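PDB 3RSI: putative enoyl-CoA hydratase/isomerase from Mycobacterium abscessus, which probably acts as a hydro-lyase of lipid metabolism, in the manner of the crotonase-like enoyl-CoA hydratases and isomerases. Local coordinates for residues S98-K103 against L121-I126; V184-P189 against L194-S199. All coordinates share one frame; numbering follows the deposited sequence.

Contact 1 of 2, residues S98-K103 against L121-I126; sequences SHTLTK and LQQTDI
The carboxamide of Q123 reaches across to the loop 98-103, where its NE2 comes to 3.4 Å from T100 OG1 in a weak hydrogen bond, nearly straight at 164°. NE2 is the donor. The two side chains cross at about a right angle, and the glutamine arrives with its chain folded at chi2 (-82°), which turns the amide out of the line of its first carbons. The same NE2 stands 3.0 Å from H99 O and is hydrogen-bonded to L96 O just upstream, so one amide nitrogen sits among several oxygens of the loop that follows helix 88-94.

A water makes the second link. It donates to Q123 O at 2.7 Å and accepts from L101 N at 3.2 Å, joining the two backbones where they stand too far apart to bond directly.

Within 121-126 the chain makes a type I beta turn from L121 to T124. L121 O takes both T124 N and T124 OG1, the latter at 2.6 Å on a carbonyl lone pair.

Charge enters at the other end. D125 OD2 lies 3.9 Å from K103 O; K216 NZ serves both, in a salt bridge with the carboxylate and a hydrogen bond to that carbonyl, while L105 N also binds OD2. H99 NE2 bonds D49 of the second subunit.

The contact is thus polar though largely buried: water, an amide and a lysine bridge two loops that lead into the adjacent parallel strands 105-109 and 126-130.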
loop_
_atom_site.group_PDB
_atom_site.type_symbol
_atom_site.label_atom_id
_atom_site.label_comp_id
_atom_site.label_asym_id
_atom_site.label_seq_id
_atom_site.Cartn_x
_atom_site.Cartn_y
_atom_site.Cartn_z
ATOM N N SER B 98 10.534 -15.212 11.924
ATOM C CA SER B 98 9.686 -15.376 13.096
ATOM C C SER B 98 10.007 -14.380 14.197
ATOM O O SER B 98 9.459 -14.475 15.283
ATOM C CB SER B 98 9.846 -16.787 13.657
ATOM O OG SER B 98 11.161 -16.981 14.152
ATOM N N HIS B 99 10.907 -13.439 13.946
ATOM C CA HIS B 99 11.283 -12.477 14.968
ATOM C C HIS B 99 11.127 -11.079 14.400
ATOM O O HIS B 99 11.354 -10.853 13.226
ATOM C CB HIS B 99 12.727 -12.681 15.440
ATOM C CG HIS B 99 13.141 -11.736 16.522
ATOM N ND1 HIS B 99 12.586 -11.765 17.787
ATOM C CD2 HIS B 99 14.039 -10.720 16.527
ATOM C CE1 HIS B 99 13.140 -10.819 18.528
ATOM N NE2 HIS B 99 14.024 -10.169 17.786
ATOM N N THR B 100 10.711 -10.160 15.250
ATOM C CA THR B 100 10.645 -8.769 14.904
ATOM C C THR B 100 11.582 -8.043 15.870
ATOM O O THR B 100 11.446 -8.173 17.076
ATOM C CB THR B 100 9.183 -8.286 15.005
ATOM O OG1 THR B 100 8.426 -8.861 13.928
ATOM C CG2 THR B 100 9.087 -6.762 14.959
ATOM N N LEU B 101 12.554 -7.308 15.336
ATOM C CA LEU B 101 13.503 -6.568 16.187
ATOM C C LEU B 101 12.741 -5.525 16.995
ATOM O O LEU B 101 11.826 -4.873 16.467
ATOM C CB LEU B 101 14.585 -5.906 15.336
ATOM C CG LEU B 101 15.885 -5.526 16.040
ATOM C CD1 LEU B 101 16.572 -6.766 16.566
ATOM C CD2 LEU B 101 16.818 -4.690 15.137
ATOM N N THR B 102 13.097 -5.374 18.270
ATOM C CA THR B 102 12.364 -4.478 19.169
ATOM C C THR B 102 12.764 -3.019 18.988
ATOM O O THR B 102 12.059 -2.110 19.480
ATOM C CB THR B 102 12.561 -4.855 20.669
ATOM O OG1 THR B 102 13.940 -4.708 21.025
ATOM C CG2 THR B 102 12.072 -6.290 20.938
ATOM N N LYS B 103 13.898 -2.803 18.326
ATOM C CA LYS B 103 14.479 -1.474 18.109
ATOM C C LYS B 103 14.448 -1.172 16.614
ATOM O O LYS B 103 14.354 -2.094 15.795
ATOM C CB LYS B 103 15.938 -1.403 18.608
ATOM C CG LYS B 103 16.223 -2.049 19.959
ATOM C CD LYS B 103 15.731 -1.208 21.084
ATOM C CE LYS B 103 16.031 -1.865 22.472
ATOM N NZ LYS B 103 17.423 -1.811 22.952
ATOM N N LEU B 121 15.170 -7.427 3.996
ATOM C CA LEU B 121 14.921 -5.994 3.875
ATOM C C LEU B 121 13.499 -5.613 4.315
ATOM O O LEU B 121 13.289 -4.520 4.841
ATOM C CB LEU B 121 15.157 -5.555 2.445
ATOM C CG LEU B 121 15.092 -4.065 2.138
ATOM C CD1 LEU B 121 16.284 -3.296 2.664
ATOM C CD2 LEU B 121 14.955 -3.881 0.624
ATOM N N GLN B 122 12.545 -6.520 4.102
ATOM C CA GLN B 122 11.158 -6.277 4.451
ATOM C C GLN B 122 10.921 -6.196 5.965
ATOM O O GLN B 122 9.909 -5.661 6.384
ATOM C CB GLN B 122 10.242 -7.304 3.783
ATOM C CG GLN B 122 10.172 -7.115 2.264
ATOM C CD GLN B 122 9.776 -8.380 1.539
ATOM O OE1 GLN B 122 8.599 -8.730 1.502
ATOM N NE2 GLN B 122 10.759 -9.079 0.964
ATOM N N GLN B 123 11.885 -6.658 6.764
ATOM C CA GLN B 123 11.847 -6.544 8.215
ATOM C C GLN B 123 12.780 -5.432 8.736
ATOM O O GLN B 123 12.933 -5.251 9.950
ATOM C CB GLN B 123 12.168 -7.891 8.870
ATOM C CG GLN B 123 11.009 -8.903 8.795
ATOM C CD GLN B 123 9.979 -8.664 9.886
ATOM O OE1 GLN B 123 9.198 -7.744 9.800
ATOM N NE2 GLN B 123 10.015 -9.464 10.941
ATOM N N THR B 124 13.403 -4.696 7.827
ATOM C CA THR B 124 13.984 -3.421 8.185
ATOM C C THR B 124 12.887 -2.354 8.146
ATOM O O THR B 124 11.897 -2.484 7.426
ATOM C CB THR B 124 15.165 -3.013 7.249
ATOM O OG1 THR B 124 14.685 -2.687 5.937
ATOM C CG2 THR B 124 16.213 -4.115 7.194
ATOM N N ASP B 125 13.091 -1.288 8.901
ATOM C CA ASP B 125 12.074 -0.234 9.072
ATOM C C ASP B 125 12.221 0.930 8.117
ATOM O O ASP B 125 11.235 1.391 7.521
ATOM C CB ASP B 125 12.154 0.277 10.504
ATOM C CG ASP B 125 11.914 -0.834 11.496
ATOM O OD1 ASP B 125 10.916 -1.554 11.312
ATOM O OD2 ASP B 125 12.718 -1.016 12.413
ATOM N N ILE B 126 13.446 1.423 8.039
ATOM C CA ILE B 126 13.811 2.639 7.319
ATOM C C ILE B 126 14.916 2.238 6.351
ATOM O O ILE B 126 15.822 1.484 6.715
ATOM C CB ILE B 126 14.316 3.735 8.301
ATOM C CG1 ILE B 126 13.215 4.088 9.314
ATOM C CG2 ILE B 126 14.792 4.983 7.551
ATOM C CD1 ILE B 126 13.720 4.844 10.566
HETATM O O HOH W 1 12.401 -5.594 12.590
#

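Contact 2 of 2, residues V184-P189 against L194-S199; sequences VGHVVP and LDKARS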
loop_
_atom_site.group_PDB
_atom_site.type_symbol
_atom_site.label_atom_id
_atom_site.label_comp_id
_atom_site.label_asym_id
_atom_site.label_seq_id
_atom_site.Cartn_x
_atom_site.Cartn_y
_atom_site.Cartn_z
ATOM N N VAL B 184 11.941 1.407 -0.838
ATOM C CA VAL B 184 12.902 2.162 -0.030
ATOM C C VAL B 184 12.406 3.594 0.143
ATOM O O VAL B 184 11.539 4.060 -0.616
ATOM C CB VAL B 184 14.314 2.142 -0.662
ATOM C CG1 VAL B 184 14.800 0.684 -0.845
ATOM C CG2 VAL B 184 14.341 2.875 -1.998
ATOM N N GLY B 185 12.970 4.295 1.122
ATOM C CA GLY B 185 12.536 5.638 1.461
ATOM C C GLY B 185 13.446 6.751 0.984
ATOM O O GLY B 185 13.066 7.918 1.050
ATOM N N HIS B 186 14.651 6.398 0.529
ATOM C CA HIS B 186 15.619 7.358 0.016
ATOM C C HIS B 186 16.468 6.708 -1.099
ATOM O O HIS B 186 16.741 5.493 -1.064
ATOM C CB HIS B 186 16.598 7.774 1.124
ATOM C CG HIS B 186 15.954 8.465 2.283
ATOM N ND1 HIS B 186 15.748 9.826 2.313
ATOM C CD2 HIS B 186 15.435 7.972 3.433
ATOM C CE1 HIS B 186 15.145 10.140 3.445
ATOM N NE2 HIS B 186 14.939 9.033 4.137
ATOM N N VAL B 187 16.880 7.519 -2.071
ATOM C CA VAL B 187 17.937 7.135 -3.007
ATOM C C VAL B 187 19.005 8.212 -2.932
ATOM O O VAL B 187 18.700 9.408 -3.082
ATOM C CB VAL B 187 17.466 7.002 -4.475
ATOM C CG1 VAL B 187 18.648 6.537 -5.380
ATOM C CG2 VAL B 187 16.331 6.052 -4.586
ATOM N N VAL B 188 20.247 7.806 -2.689
ATOM C CA VAL B 188 21.316 8.768 -2.412
ATOM C C VAL B 188 22.514 8.526 -3.346
ATOM O O VAL B 188 22.608 7.457 -3.930
ATOM C CB VAL B 188 21.751 8.662 -0.948
ATOM C CG1 VAL B 188 20.554 8.952 0.008
ATOM C CG2 VAL B 188 22.387 7.290 -0.659
ATOM N N PRO B 189 23.427 9.519 -3.485
ATOM C CA PRO B 189 24.579 9.342 -4.368
ATOM C C PRO B 189 25.461 8.156 -3.983
ATOM O O PRO B 189 25.596 7.824 -2.796
ATOM C CB PRO B 189 25.359 10.669 -4.238
ATOM C CG PRO B 189 24.343 11.682 -3.829
ATOM C CD PRO B 189 23.295 10.918 -3.024
ATOM N N LEU B 194 25.432 4.559 3.844
ATOM C CA LEU B 194 25.766 4.426 5.266
ATOM C C LEU B 194 25.844 5.797 5.965
ATOM O O LEU B 194 25.412 5.927 7.110
ATOM C CB LEU B 194 27.050 3.628 5.479
ATOM C CG LEU B 194 27.401 3.296 6.931
ATOM C CD1 LEU B 194 26.208 2.565 7.633
ATOM C CD2 LEU B 194 28.710 2.478 7.021
ATOM N N ASP B 195 26.358 6.813 5.272
ATOM C CA ASP B 195 26.319 8.180 5.798
ATOM C C ASP B 195 24.879 8.616 6.125
ATOM O O ASP B 195 24.594 9.079 7.215
ATOM C CB ASP B 195 26.917 9.182 4.811
ATOM C CG ASP B 195 28.407 8.967 4.583
ATOM O OD1 ASP B 195 29.100 8.511 5.505
ATOM O OD2 ASP B 195 28.873 9.253 3.471
ATOM N N LYS B 196 23.983 8.476 5.162
ATOM C CA LYS B 196 22.605 8.872 5.351
ATOM C C LYS B 196 21.958 8.036 6.450
ATOM O O LYS B 196 21.195 8.567 7.274
ATOM C CB LYS B 196 21.825 8.720 4.051
ATOM C CG LYS B 196 20.376 9.188 4.132
ATOM C CD LYS B 196 20.212 10.631 4.590
ATOM C CE LYS B 196 18.747 11.045 4.508
ATOM N NZ LYS B 196 18.453 12.335 5.148
ATOM N N ALA B 197 22.246 6.736 6.461
ATOM C CA ALA B 197 21.702 5.842 7.504
ATOM C C ALA B 197 22.125 6.299 8.900
ATOM O O ALA B 197 21.323 6.277 9.838
ATOM C CB ALA B 197 22.130 4.406 7.274
ATOM N N ARG B 198 23.388 6.700 9.035
ATOM C CA ARG B 198 23.904 7.192 10.318
ATOM C C ARG B 198 23.195 8.456 10.763
ATOM O O ARG B 198 22.886 8.632 11.952
ATOM C CB ARG B 198 25.404 7.454 10.250
ATOM C CG ARG B 198 26.281 6.234 10.360
ATOM C CD ARG B 198 27.724 6.665 10.139
ATOM N NE ARG B 198 28.626 5.546 9.912
ATOM C CZ ARG B 198 29.174 4.793 10.867
ATOM N NH1 ARG B 198 28.899 5.006 12.155
ATOM N NH2 ARG B 198 30.005 3.810 10.524
ATOM N N SER B 199 22.917 9.332 9.808
ATOM C CA SER B 199 22.217 10.576 10.119
ATOM C C SER B 199 20.792 10.292 10.610
ATOM O O SER B 199 20.338 10.898 11.573
ATOM C CB SER B 199 22.216 11.513 8.907
ATOM O OG SER B 199 21.277 12.562 9.105
#
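K196 lays its aliphatic chain against H186 and V188 of the segment 184-189, and this one side chain accounts for every touch between the two segments. Over the imidazole of H186 the interaction is CH-pi: K196 CE stands 4.1 Å from the ring centroid, 22° off the ring normal. It is shifted toward the rim, equally near ND1 and CE1. The lysine crosses the histidine side chain at about a right angle. Its CG is anti to the backbone N (chi1 -177°), and a bend at chi2 (56°) folds the chain before it runs extended to the amine.

Nearer the helix backbone the contact is purely aliphatic. K196 CG meets V188 CG1 at 4.1 Å, and the same lysine also touches V128 on the neighbouring strand 126-130.

No hydrogen bond spans the two segments. K196 NZ lies 4.7 Å from H186 ND1, without contact between the polar atoms, while H186 NE2 is hydrogen-bonded to E165 of the second subunit. That bond helps fix the rotation of the ring on which the lysine methylene rests.

Helix 193-205 therefore packs across a face of the parallel sheet 105-109, 126-130, 186-188 through aliphatic carbons, the lysine methylenes among them, with A197 against I106 and A108. The glutamate on H186 may favour a protonated imidazole, whereas the nearby lysine amine would probably oppose it.

Overall arrangement
Contacts 1 and 2 meet the same three-stranded parallel sheet at different places. Contact 1 joins the loops feeding strands 105-109 and 126-130; contact 2 lays helix 193-205 over a face of the sheet, where K196 reaches the strand 186-188. Their centres are about 17 Å apart and their nearest atoms about 5 Å, so they do not touch. I126, at the end of contact 1, packs on L200 and I204 farther along the helix of contact 2. Both also face the second subunit: D125 O bonds T161 there and G185 O bonds K162, both partners in helix 160-169. The two contacts therefore border one subunit interface.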